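Local coordinates for designed helical repeat protein (Synthetic construct, PDB 5CWQ), which has no known biological activity, being a computationally designed protein whose paired helices stack into a compact repeat architecture, at residues 18-23 and 40-45; 46-51 and 103-108; 126-131 and 162-167; 153-158 and 210-215. All coordinates share one frame; numbering follows the deposited sequence. Where two conformers were deposited one is given.

Interaction 1: residues 18-23 and 40-45; sequences QEARKR and LIEEAR
Arg23 and Glu42 meet through a salt bridge in which one carboxylate oxygen does all the work. NH2 of Arg23 lies 2.6 Å from OE2 of Glu42 and reaches it nearly along the C-O axis, while NE of Arg23 adds a weak bond to the same oxygen. The guanidinium and carboxylate planes stand 52° apart, and the oxygen sits somewhat out of the guanidinium plane, unlike a flat two-pronged bridge. A bend at chi3 (-65°) folds the Arg23 guanidinium back so that one face covers the carbonyl oxygen of Glu19. Deeper in, CB of Ala20 presses on CG of Glu43 at 3.4 Å. Helices 5-30 and 33-57 form an antiparallel helical hairpin here, their axes 8.4 Å apart at 162°, and the small alanine suits so near an approach. Past Ala20, the extended chain of Glu43 carries its carboxylate up against the backbone of helix 5-30, placing OE2 of Glu43 3.4 Å from CA of Arg21. Ser24 OG is hydrogen-bonded with both OE2 of Glu43 and the carbonyl oxygen of Ala20. The other oxygen, Glu43 OE1, accepts from a water at 2.9 Å, and that water's O in turn accepts from Arg21 NE at 3.2 Å, linking two opposite charges that do not touch directly. A leucine at Glu43 would probably leave Ser24 OG and the water without their carboxylate partner and Arg21 without its nearby negative charge. Further out, Arg21 NH1 weakly bonds Gln18 OE1, and Arg72 and Val73 of helix 60-86 pack beside Arg21 and Glu43 respectively.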
loop_
_atom_site.group_PDB
_atom_site.type_symbol
_atom_site.label_atom_id
_atom_site.label_comp_id
_atom_site.label_asym_id
_atom_site.label_seq_id
_atom_site.Cartn_x
_atom_site.Cartn_y
_atom_site.Cartn_z
ATOM N N GLN A 18 5.353 -11.477 13.687
ATOM C CA GLN A 18 6.154 -11.484 14.905
ATOM C C GLN A 18 7.641 -11.367 14.590
ATOM O O GLN A 18 8.374 -10.657 15.278
ATOM C CB GLN A 18 5.884 -12.754 15.714
ATOM C CG GLN A 18 4.509 -12.791 16.368
ATOM C CD GLN A 18 4.305 -11.681 17.384
ATOM O OE1 GLN A 18 3.268 -11.017 17.392
ATOM N NE2 GLN A 18 5.291 -11.479 18.251
ATOM N N GLU A 19 8.087 -12.064 13.551
ATOM C CA GLU A 19 9.482 -11.988 13.131
ATOM C C GLU A 19 9.813 -10.589 12.621
ATOM O O GLU A 19 10.904 -10.073 12.864
ATOM C CB GLU A 19 9.779 -13.030 12.052
ATOM C CG GLU A 19 9.904 -14.453 12.580
ATOM C CD GLU A 19 11.092 -14.635 13.510
ATOM O OE1 GLU A 19 11.976 -13.752 13.537
ATOM O OE2 GLU A 19 11.141 -15.663 14.219
ATOM N N ALA A 20 8.868 -9.978 11.914
ATOM C CA ALA A 20 9.053 -8.625 11.401
ATOM C C ALA A 20 9.088 -7.621 12.550
ATOM O O ALA A 20 9.801 -6.619 12.486
ATOM C CB ALA A 20 7.948 -8.272 10.415
ATOM N N ARG A 21 8.317 -7.898 13.599
ATOM C CA ARG A 21 8.278 -7.035 14.775
ATOM C C ARG A 21 9.603 -7.075 15.525
ATOM O O ARG A 21 10.062 -6.059 16.045
ATOM C CB ARG A 21 7.137 -7.446 15.710
ATOM C CG ARG A 21 5.780 -6.874 15.331
ATOM C CD ARG A 21 4.679 -7.436 16.218
ATOM N NE ARG A 21 3.382 -6.818 15.953
ATOM C CZ ARG A 21 2.227 -7.252 16.453
ATOM N NH1 ARG A 21 2.195 -8.318 17.243
ATOM N NH2 ARG A 21 1.097 -6.623 16.157
ATOM N N LYS A 22 10.213 -8.255 15.587
ATOM C CA LYS A 22 11.501 -8.410 16.252
ATOM C C LYS A 22 12.608 -7.763 15.427
ATOM O O LYS A 22 13.509 -7.129 15.973
ATOM C CB LYS A 22 11.805 -9.890 16.496
ATOM C CG LYS A 22 11.243 -10.419 17.810
ATOM C CD LYS A 22 10.579 -11.778 17.648
ATOM C CE LYS A 22 11.562 -12.844 17.196
ATOM N NZ LYS A 22 10.895 -14.166 17.042
ATOM N N ARG A 23 12.532 -7.919 14.109
ATOM C CA ARG A 23 13.488 -7.279 13.210
ATOM C C ARG A 23 13.321 -5.764 13.275
ATOM O O ARG A 23 14.292 -5.017 13.156
ATOM C CB ARG A 23 13.311 -7.777 11.774
ATOM C CG ARG A 23 13.861 -9.176 11.532
ATOM C CD ARG A 23 13.888 -9.515 10.050
ATOM N NE ARG A 23 12.547 -9.575 9.470
ATOM C CZ ARG A 23 11.807 -10.679 9.375
ATOM N NH1 ARG A 23 12.263 -11.845 9.819
ATOM N NH2 ARG A 23 10.601 -10.614 8.828
ATOM N N LEU A 40 8.766 -2.848 8.572
ATOM C CA LEU A 40 7.384 -2.396 8.702
ATOM C C LEU A 40 6.579 -2.738 7.451
ATOM O O LEU A 40 5.377 -2.990 7.532
ATOM C CB LEU A 40 7.335 -0.889 8.976
ATOM C CG LEU A 40 7.835 -0.446 10.356
ATOM C CD1 LEU A 40 7.877 1.072 10.454
ATOM C CD2 LEU A 40 6.975 -1.025 11.474
ATOM N N ILE A 41 7.241 -2.747 6.297
ATOM C CA ILE A 41 6.607 -3.204 5.062
ATOM C C ILE A 41 6.235 -4.676 5.197
ATOM O O ILE A 41 5.170 -5.100 4.751
ATOM C CB ILE A 41 7.527 -3.011 3.834
ATOM C CG1 ILE A 41 7.728 -1.520 3.558
ATOM C CG2 ILE A 41 6.935 -3.692 2.592
ATOM C CD1 ILE A 41 8.797 -1.225 2.529
ATOM N N GLU A 42 7.123 -5.451 5.808
ATOM C CA GLU A 42 6.883 -6.875 6.008
ATOM C C GLU A 42 5.734 -7.093 6.989
ATOM O O GLU A 42 4.910 -7.985 6.798
ATOM C CB GLU A 42 8.152 -7.570 6.507
ATOM C CG GLU A 42 9.289 -7.545 5.497
ATOM C CD GLU A 42 10.615 -7.979 6.092
ATOM O OE1 GLU A 42 11.667 -7.658 5.498
ATOM O OE2 GLU A 42 10.607 -8.641 7.152
ATOM N N GLU A 43 5.684 -6.275 8.036
ATOM C CA GLU A 43 4.576 -6.326 8.982
ATOM C C GLU A 43 3.259 -6.058 8.266
ATOM O O GLU A 43 2.283 -6.785 8.452
ATOM C CB GLU A 43 4.772 -5.313 10.111
ATOM C CG GLU A 43 5.889 -5.666 11.075
ATOM C CD GLU A 43 5.973 -4.711 12.249
ATOM O OE1 GLU A 43 4.928 -4.148 12.634
ATOM O OE2 GLU A 43 7.086 -4.520 12.785
ATOM N N ALA A 44 3.247 -5.020 7.438
ATOM C CA ALA A 44 2.056 -4.638 6.687
ATOM C C ALA A 44 1.599 -5.759 5.753
ATOM O O ALA A 44 0.400 -5.993 5.596
ATOM C CB ALA A 44 2.323 -3.362 5.898
ATOM N N ARG A 45 2.557 -6.446 5.135
ATOM C CA ARG A 45 2.256 -7.594 4.280
ATOM C C ARG A 45 1.562 -8.693 5.074
ATOM O O ARG A 45 0.575 -9.273 4.623
ATOM C CB ARG A 45 3.534 -8.149 3.648
ATOM C CG ARG A 45 4.064 -7.334 2.484
ATOM C CD ARG A 45 5.487 -7.737 2.134
ATOM N NE ARG A 45 5.980 -7.045 0.946
ATOM C CZ ARG A 45 7.260 -6.982 0.591
ATOM N NH1 ARG A 45 8.193 -7.563 1.335
ATOM N NH2 ARG A 45 7.611 -6.329 -0.509
HETATM O O HOH W 1 3.449 -3.771 15.093
#

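Interaction 2: residues 46-51 and 103-108; sequences AVQELA and AVLALA
Ala106 packs its methyl group against Val47 and Gln48, where two helices of this repeat protein run side by side in the same direction. Helices 33-57 and 90-114 are parallel to within 9°, with axes 8.9 Å apart in these segments; the contact joins helices that are not consecutive in the chain, unlike the antiparallel arms of a hairpin. The disulfide between Cys55 and Cys113 ties the same pair of helices covalently further along.

The apolar part centres on CB of Ala106, which meets CG1 of Val47 at 4.1 Å and comes almost as near the backbone of Gln48, its CB lying 4.2 Å from Gln48 CA. Val47 presents this branch because CG1 stands anti to the backbone N (chi1 170°). Ala51 adds a looser touch one turn on, its methyl facing the carbonyl oxygen of Ala106. With Ala51 and Ala106 so small, the CA atoms of Gln48 and Ala106 come within 4.9 Å of each other, and Ala70 of helix 60-86 packs against Val47 from outside the pair.

The mixed part lies to one side. The extended Gln48 chain brings its amide nitrogen to the end of Leu105. That amide has a weak hydrogen bond with Glu109 OE2, one turn beyond Leu105. The other methyl of Leu105 turns to Ala163 in helix 147-171, while CD2 of Leu105 lies 3.6 Å from NE2 of Gln48.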
loop_
_atom_site.group_PDB
_atom_site.type_symbol
_atom_site.label_atom_id
_atom_site.label_comp_id
_atom_site.label_asym_id
_atom_site.label_seq_id
_atom_site.Cartn_x
_atom_site.Cartn_y
_atom_site.Cartn_z
ATOM N N ALA A 46 2.098 -8.974 6.256
ATOM C CA ALA A 46 1.545 -9.999 7.131
ATOM C C ALA A 46 0.144 -9.615 7.592
ATOM O O ALA A 46 -0.754 -10.455 7.640
ATOM C CB ALA A 46 2.459 -10.216 8.331
ATOM N N VAL A 47 -0.037 -8.341 7.929
ATOM C CA VAL A 47 -1.330 -7.849 8.393
ATOM C C VAL A 47 -2.367 -7.913 7.274
ATOM O O VAL A 47 -3.532 -8.222 7.523
ATOM C CB VAL A 47 -1.218 -6.401 8.932
ATOM C CG1 VAL A 47 -2.592 -5.796 9.181
ATOM C CG2 VAL A 47 -0.408 -6.385 10.221
ATOM N N GLN A 48 -1.945 -7.626 6.045
ATOM C CA GLN A 48 -2.841 -7.743 4.901
ATOM C C GLN A 48 -3.311 -9.185 4.753
ATOM O O GLN A 48 -4.468 -9.442 4.421
ATOM C CB GLN A 48 -2.162 -7.283 3.611
ATOM C CG GLN A 48 -3.092 -7.318 2.400
ATOM C CD GLN A 48 -2.366 -7.187 1.077
ATOM O OE1 GLN A 48 -1.178 -7.490 0.969
ATOM N NE2 GLN A 48 -3.085 -6.733 0.057
ATOM N N GLU A 49 -2.402 -10.122 4.999
ATOM C CA GLU A 49 -2.725 -11.539 4.896
ATOM C C GLU A 49 -3.761 -11.927 5.949
ATOM O O GLU A 49 -4.710 -12.649 5.655
ATOM C CB GLU A 49 -1.462 -12.388 5.047
ATOM C CG GLU A 49 -1.631 -13.830 4.601
ATOM C CD GLU A 49 -0.340 -14.627 4.688
ATOM O OE1 GLU A 49 0.726 -14.015 4.915
ATOM O OE2 GLU A 49 -0.394 -15.866 4.531
ATOM N N LEU A 50 -3.579 -11.435 7.171
ATOM C CA LEU A 50 -4.523 -11.698 8.255
ATOM C C LEU A 50 -5.909 -11.150 7.928
ATOM O O LEU A 50 -6.924 -11.785 8.218
ATOM C CB LEU A 50 -4.019 -11.088 9.565
ATOM C CG LEU A 50 -2.764 -11.718 10.172
ATOM C CD1 LEU A 50 -2.206 -10.832 11.279
ATOM C CD2 LEU A 50 -3.060 -13.112 10.703
ATOM N N ALA A 51 -5.947 -9.967 7.324
ATOM C CA ALA A 51 -7.208 -9.335 6.956
ATOM C C ALA A 51 -7.948 -10.160 5.908
ATOM O O ALA A 51 -9.163 -10.344 5.992
ATOM C CB ALA A 51 -6.961 -7.925 6.445
ATOM N N ALA A 103 -0.675 -0.679 4.843
ATOM C CA ALA A 103 -1.467 -0.752 6.066
ATOM C C ALA A 103 -2.862 -0.177 5.836
ATOM O O ALA A 103 -3.851 -0.719 6.329
ATOM C CB ALA A 103 -0.770 -0.012 7.194
ATOM N N VAL A 104 -2.931 0.924 5.091
ATOM C CA VAL A 104 -4.206 1.551 4.747
ATOM C C VAL A 104 -5.049 0.612 3.891
ATOM O O VAL A 104 -6.268 0.547 4.047
ATOM C CB VAL A 104 -4.001 2.891 3.992
ATOM C CG1 VAL A 104 -5.311 3.401 3.400
ATOM C CG2 VAL A 104 -3.410 3.941 4.915
ATOM N N LEU A 105 -4.399 -0.107 2.982
ATOM C CA LEU A 105 -5.101 -1.052 2.127
ATOM C C LEU A 105 -5.718 -2.149 2.987
ATOM O O LEU A 105 -6.848 -2.578 2.750
ATOM C CB LEU A 105 -4.157 -1.650 1.083
ATOM C CG LEU A 105 -4.776 -2.673 0.124
ATOM C CD1 LEU A 105 -5.896 -2.051 -0.698
ATOM C CD2 LEU A 105 -3.714 -3.252 -0.791
ATOM N N ALA A 106 -4.970 -2.592 3.992
ATOM C CA ALA A 106 -5.467 -3.589 4.927
ATOM C C ALA A 106 -6.677 -3.045 5.681
ATOM O O ALA A 106 -7.664 -3.755 5.872
ATOM C CB ALA A 106 -4.371 -4.006 5.898
ATOM N N LEU A 107 -6.606 -1.780 6.094
ATOM C CA LEU A 107 -7.722 -1.143 6.790
ATOM C C LEU A 107 -8.956 -1.071 5.896
ATOM O O LEU A 107 -10.082 -1.241 6.362
ATOM C CB LEU A 107 -7.341 0.263 7.262
ATOM C CG LEU A 107 -6.317 0.364 8.396
ATOM C CD1 LEU A 107 -5.898 1.812 8.596
ATOM C CD2 LEU A 107 -6.873 -0.208 9.688
ATOM N N ALA A 108 -8.740 -0.808 4.613
ATOM C CA ALA A 108 -9.831 -0.732 3.651
ATOM C C ALA A 108 -10.503 -2.093 3.484
ATOM O O ALA A 108 -11.730 -2.194 3.503
ATOM C CB ALA A 108 -9.318 -0.225 2.314
#

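Interaction 3: residues 126-131 and 162-167; sequences KAQRVL and LALAEV
Leu164 reaches across to Ala127, Gln128 and Leu131, and more of its surface is buried here than that of any other residue in the contact. Its CG stands anti to the carbonyl carbon (chi1 -70°), which points the isobutyl fork at the opposing helix, and the two methyls then divide the work. CD2 of Leu164 lies over CB of Ala127 at 3.8 Å. The second methyl, CD1 of Leu164, touches CD2 of Leu131 at 4.0 Å, the two leucine side chains crossing at about a right angle.

Ala127, the next most buried, is gripped from two directions. Besides the leucine fork it meets Ala163 methyl to methyl, the two CB atoms of Ala127 and Ala163 being 3.7 Å apart. The pair marks the place where the backbones come nearest, with CA of Ala127 6.1 Å from CA of Ala163. These residues line the inside of an antiparallel helical hairpin made by helices 117-144 and 147-171, whose axes pass 9.2 Å apart at 159° in these segments. The packing is thus built from a leucine fork seated over one alanine and against a second leucine, with the alanine pair beside it.

Gln128 supplies the polar margin. A bend at chi2 (61°) turns its amide toward the leucine, and OE1 of Gln128 rests 3.8 Å from CD1 of Leu164; its NE2 is hydrogen-bonded to Glu132 OE2, a turn further along the same helix. Elsewhere around the contact, Val104 of helix 90-114 packs against Ala127, while Ile157 and Ala160 cover Leu131.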
loop_
_atom_site.group_PDB
_atom_site.type_symbol
_atom_site.label_atom_id
_atom_site.label_comp_id
_atom_site.label_asym_id
_atom_site.label_seq_id
_atom_site.Cartn_x
_atom_site.Cartn_y
_atom_site.Cartn_z
ATOM N N LYS A 126 -7.360 8.254 4.584
ATOM C CA LYS A 126 -5.962 7.919 4.829
ATOM C C LYS A 126 -5.248 7.587 3.520
ATOM O O LYS A 126 -4.088 7.951 3.324
ATOM C CB LYS A 126 -5.851 6.740 5.800
ATOM C CG LYS A 126 -6.241 7.075 7.233
ATOM C CD LYS A 126 -6.056 5.873 8.147
ATOM C CE LYS A 126 -6.361 6.217 9.594
ATOM N NZ LYS A 126 -7.764 6.676 9.770
ATOM N N ALA A 127 -5.951 6.893 2.629
ATOM C CA ALA A 127 -5.406 6.539 1.326
ATOM C C ALA A 127 -5.157 7.786 0.489
ATOM O O ALA A 127 -4.154 7.880 -0.222
ATOM C CB ALA A 127 -6.348 5.592 0.595
ATOM N N GLN A 128 -6.077 8.741 0.568
ATOM C CA GLN A 128 -5.927 9.994 -0.158
ATOM C C GLN A 128 -4.728 10.770 0.381
ATOM O O GLN A 128 -3.978 11.375 -0.386
ATOM C CB GLN A 128 -7.203 10.834 -0.055
ATOM C CG GLN A 128 -7.165 12.134 -0.854
ATOM C CD GLN A 128 -6.975 11.907 -2.344
ATOM O OE1 GLN A 128 -7.468 10.927 -2.904
ATOM N NE2 GLN A 128 -6.251 12.812 -2.992
ATOM N N ARG A 129 -4.549 10.743 1.699
ATOM C CA ARG A 129 -3.437 11.438 2.340
ATOM C C ARG A 129 -2.090 10.901 1.866
ATOM O O ARG A 129 -1.251 11.654 1.378
ATOM C CB ARG A 129 -3.526 11.316 3.863
ATOM C CG ARG A 129 -4.577 12.203 4.513
ATOM C CD ARG A 129 -4.745 11.843 5.984
ATOM N NE ARG A 129 -5.808 12.605 6.635
ATOM C CZ ARG A 129 -6.222 12.396 7.881
ATOM N NH1 ARG A 129 -5.670 11.441 8.620
ATOM N NH2 ARG A 129 -7.194 13.139 8.391
ATOM N N VAL A 130 -1.888 9.596 2.018
ATOM C CA VAL A 130 -0.613 8.983 1.672
ATOM C C VAL A 130 -0.354 9.110 0.170
ATOM O O VAL A 130 0.796 9.230 -0.262
ATOM C CB VAL A 130 -0.566 7.495 2.099
ATOM C CG1 VAL A 130 -1.587 6.675 1.327
ATOM C CG2 VAL A 130 0.832 6.928 1.916
ATOM N N LEU A 131 -1.429 9.095 -0.614
ATOM C CA LEU A 131 -1.336 9.313 -2.053
ATOM C C LEU A 131 -0.694 10.665 -2.348
ATOM O O LEU A 131 0.216 10.767 -3.171
ATOM C CB LEU A 131 -2.721 9.236 -2.697
ATOM C CG LEU A 131 -2.838 9.703 -4.150
ATOM C CD1 LEU A 131 -1.958 8.862 -5.053
ATOM C CD2 LEU A 131 -4.283 9.648 -4.606
ATOM N N LEU A 162 -5.050 1.591 -4.943
ATOM C CA LEU A 162 -5.688 0.301 -4.708
ATOM C C LEU A 162 -6.667 0.409 -3.548
ATOM O O LEU A 162 -7.772 -0.128 -3.598
ATOM C CB LEU A 162 -4.642 -0.775 -4.406
ATOM C CG LEU A 162 -4.524 -1.940 -5.389
ATOM C CD1 LEU A 162 -3.429 -2.894 -4.936
ATOM C CD2 LEU A 162 -5.841 -2.684 -5.534
ATOM N N ALA A 163 -6.247 1.107 -2.498
ATOM C CA ALA A 163 -7.078 1.286 -1.318
ATOM C C ALA A 163 -8.309 2.119 -1.657
ATOM O O ALA A 163 -9.412 1.828 -1.192
ATOM C CB ALA A 163 -6.278 1.939 -0.197
ATOM N N LEU A 164 -8.122 3.150 -2.475
ATOM C CA LEU A 164 -9.236 3.988 -2.903
ATOM C C LEU A 164 -10.226 3.178 -3.731
ATOM O O LEU A 164 -11.440 3.302 -3.559
ATOM C CB LEU A 164 -8.737 5.188 -3.712
ATOM C CG LEU A 164 -7.964 6.252 -2.928
ATOM C CD1 LEU A 164 -7.356 7.273 -3.878
ATOM C CD2 LEU A 164 -8.855 6.945 -1.898
ATOM N N ALA A 165 -9.698 2.356 -4.631
ATOM C CA ALA A 165 -10.523 1.478 -5.452
ATOM C C ALA A 165 -11.319 0.514 -4.578
ATOM O O ALA A 165 -12.493 0.244 -4.838
ATOM C CB ALA A 165 -9.660 0.708 -6.433
ATOM N N GLU A 166 -10.663 0.004 -3.540
ATOM C CA GLU A 166 -11.273 -0.937 -2.608
ATOM C C GLU A 166 -12.511 -0.330 -1.954
ATOM O O GLU A 166 -13.597 -0.913 -1.990
ATOM C CB GLU A 166 -10.255 -1.347 -1.540
ATOM C CG GLU A 166 -10.742 -2.381 -0.538
ATOM C CD GLU A 166 -10.758 -3.791 -1.095
ATOM O OE1 GLU A 166 -10.412 -3.977 -2.281
ATOM O OE2 GLU A 166 -11.116 -4.718 -0.336
ATOM N N VAL A 167 -12.341 0.849 -1.367
ATOM C CA VAL A 167 -13.429 1.520 -0.668
ATOM C C VAL A 167 -14.526 1.944 -1.637
ATOM O O VAL A 167 -15.707 1.736 -1.370
ATOM C CB VAL A 167 -12.925 2.758 0.099
ATOM C CG1 VAL A 167 -14.088 3.500 0.758
ATOM C CG2 VAL A 167 -11.900 2.348 1.139
#

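Interaction 4: residues 153-158 and 210-215; sequences ALIAIA and AEEAEQ
Ile155 holds CG1 anti to its carbonyl carbon (chi1 -66°) and stretches CD1 onward (chi2 168°), bringing the end of its longer branch to Glu212. That glutamate, likewise extended beyond CG, crosses it obliquely. CD1 of Ile155 rests 3.7 Å from OE1 of Glu212, a van der Waals touch, because a methyl offers no donor; the oxygen's polar partner is a glycerol, probably from the crystallisation liquor.

Nearer the axis, the methylene CG1 of Ile155 lies 3.9 Å from CB of Ala213. CB of Ala213 also lies against Leu154, 3.7 Å from its backbone C and 3.8 Å from its CB. Ala158, one turn on, sets its CB 3.5 Å from the carbonyl oxygen of Ala213. With so little side chain between them, the backbones approach closely: CA of Ile155 is 4.3 Å from CA of Ala213, and the segment axes pass at 8.1 Å, 18° from parallel.

The contact lays helix 204-230 alongside helix 147-171, two helices not consecutive in the chain, and the disulfide of Cys169 with Cys227 joins the same pair. Leu209 and Leu216 also touch Ile155. An alanine at Ile155 would probably open a gap beside Ala213 and deprive the aliphatic part of Glu212 of its cover. Cohesion thus comes from close apolar packing, while the Glu212 carboxylate, at the edge, probably finds its polar partners in solvent.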
loop_
_atom_site.group_PDB
_atom_site.type_symbol
_atom_site.label_atom_id
_atom_site.label_comp_id
_atom_site.label_asym_id
_atom_site.label_seq_id
_atom_site.Cartn_x
_atom_site.Cartn_y
_atom_site.Cartn_z
ATOM N N ALA A 153 8.250 5.409 -4.598
ATOM C CA ALA A 153 7.126 6.316 -4.435
ATOM C C ALA A 153 5.940 5.871 -5.289
ATOM O O ALA A 153 4.796 5.982 -4.867
ATOM C CB ALA A 153 7.535 7.748 -4.790
ATOM N N LEU A 154 6.215 5.353 -6.483
ATOM C CA LEU A 154 5.143 4.919 -7.379
ATOM C C LEU A 154 4.417 3.696 -6.820
ATOM O O LEU A 154 3.213 3.533 -7.021
ATOM C CB LEU A 154 5.694 4.611 -8.774
ATOM C CG LEU A 154 6.154 5.818 -9.597
ATOM C CD1 LEU A 154 6.793 5.359 -10.896
ATOM C CD2 LEU A 154 5.005 6.778 -9.885
ATOM N N ILE A 155 5.154 2.839 -6.121
ATOM C CA ILE A 155 4.559 1.686 -5.456
ATOM C C ILE A 155 3.614 2.167 -4.361
ATOM O O ILE A 155 2.489 1.680 -4.241
ATOM C CB ILE A 155 5.641 0.753 -4.859
ATOM C CG1 ILE A 155 6.475 0.125 -5.977
ATOM C CG2 ILE A 155 5.012 -0.352 -4.008
ATOM C CD1 ILE A 155 7.742 -0.570 -5.494
ATOM N N ALA A 156 4.072 3.132 -3.569
ATOM C CA ALA A 156 3.252 3.691 -2.504
ATOM C C ALA A 156 1.984 4.310 -3.087
ATOM O O ALA A 156 0.895 4.159 -2.534
ATOM C CB ALA A 156 4.043 4.728 -1.706
ATOM N N ILE A 157 2.135 4.997 -4.215
ATOM C CA ILE A 157 1.002 5.601 -4.908
ATOM C C ILE A 157 0.014 4.537 -5.372
ATOM O O ILE A 157 -1.188 4.664 -5.150
ATOM C CB ILE A 157 1.477 6.440 -6.115
ATOM C CG1 ILE A 157 2.169 7.710 -5.618
ATOM C CG2 ILE A 157 0.308 6.819 -7.028
ATOM C CD1 ILE A 157 2.928 8.470 -6.687
ATOM N N ALA A 158 0.523 3.490 -6.017
ATOM C CA ALA A 158 -0.328 2.430 -6.549
ATOM C C ALA A 158 -1.098 1.725 -5.432
ATOM O O ALA A 158 -2.281 1.415 -5.584
ATOM C CB ALA A 158 0.508 1.424 -7.340
ATOM N N ALA A 210 9.500 -0.827 -10.479
ATOM C CA ALA A 210 8.540 -0.198 -11.377
ATOM C C ALA A 210 7.447 -1.187 -11.781
ATOM O O ALA A 210 6.293 -0.805 -11.989
ATOM C CB ALA A 210 9.250 0.346 -12.608
ATOM N N GLU A 211 7.814 -2.461 -11.885
ATOM C CA GLU A 211 6.863 -3.499 -12.270
ATOM C C GLU A 211 5.844 -3.757 -11.168
ATOM O O GLU A 211 4.680 -4.039 -11.451
ATOM C CB GLU A 211 7.605 -4.787 -12.637
ATOM C CG GLU A 211 8.228 -4.715 -14.027
ATOM C CD GLU A 211 9.186 -5.845 -14.326
ATOM O OE1 GLU A 211 9.607 -6.552 -13.387
ATOM O OE2 GLU A 211 9.522 -6.017 -15.517
ATOM N N GLU A 212 6.273 -3.652 -9.913
ATOM C CA GLU A 212 5.344 -3.733 -8.792
ATOM C C GLU A 212 4.269 -2.663 -8.927
ATOM O O GLU A 212 3.075 -2.962 -8.915
ATOM C CB GLU A 212 6.070 -3.565 -7.455
ATOM C CG GLU A 212 6.978 -4.717 -7.074
ATOM C CD GLU A 212 7.551 -4.562 -5.675
ATOM O OE1 GLU A 212 6.821 -4.087 -4.780
ATOM O OE2 GLU A 212 8.732 -4.912 -5.471
ATOM N N ALA A 213 4.707 -1.415 -9.064
ATOM C CA ALA A 213 3.794 -0.284 -9.185
ATOM C C ALA A 213 2.852 -0.453 -10.375
ATOM O O ALA A 213 1.656 -0.174 -10.272
ATOM C CB ALA A 213 4.582 1.017 -9.312
ATOM N N GLU A 214 3.389 -0.914 -11.501
ATOM C CA GLU A 214 2.589 -1.070 -12.714
ATOM C C GLU A 214 1.472 -2.094 -12.519
ATOM O O GLU A 214 0.322 -1.839 -12.870
ATOM C CB GLU A 214 3.469 -1.485 -13.898
ATOM C CG GLU A 214 2.713 -1.521 -15.227
ATOM C CD GLU A 214 3.574 -1.976 -16.395
ATOM O OE1 GLU A 214 4.731 -2.389 -16.168
ATOM O OE2 GLU A 214 3.088 -1.921 -17.544
ATOM N N GLN A 215 1.814 -3.247 -11.954
ATOM C CA GLN A 215 0.848 -4.327 -11.784
ATOM C C GLN A 215 -0.150 -4.027 -10.672
ATOM O O GLN A 215 -1.302 -4.460 -10.731
ATOM C CB GLN A 215 1.570 -5.647 -11.500
ATOM C CG GLN A 215 2.412 -6.151 -12.659
ATOM C CD GLN A 215 1.610 -6.306 -13.939
ATOM O OE1 GLN A 215 0.437 -6.684 -13.913
ATOM N NE2 GLN A 215 2.240 -6.002 -15.067
#

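Overall arrangement
Two kinds of helix pairing recur along this stack. Interactions 1 and 3 each close an antiparallel hairpin, whereas interactions 2 and 4 set parallel, non-consecutive helices side by side. Chemistry follows depth: interaction 1, toward one end with its centre about 15 Å from the centre of the chain, is partly exposed and adds charge pairs and a water to its packing, while the centres of the other three lie within about 9 Å of that point and their contacts are mainly apolar. Interactions 1 and 2 share helix 33-57; interactions 3 and 4 share helix 147-171 and also touch. Packing runs on elsewhere too, Ala44 meeting Ala103 between interactions 1 and 2, and Ala108 meeting Val167 between interactions 2 and 3.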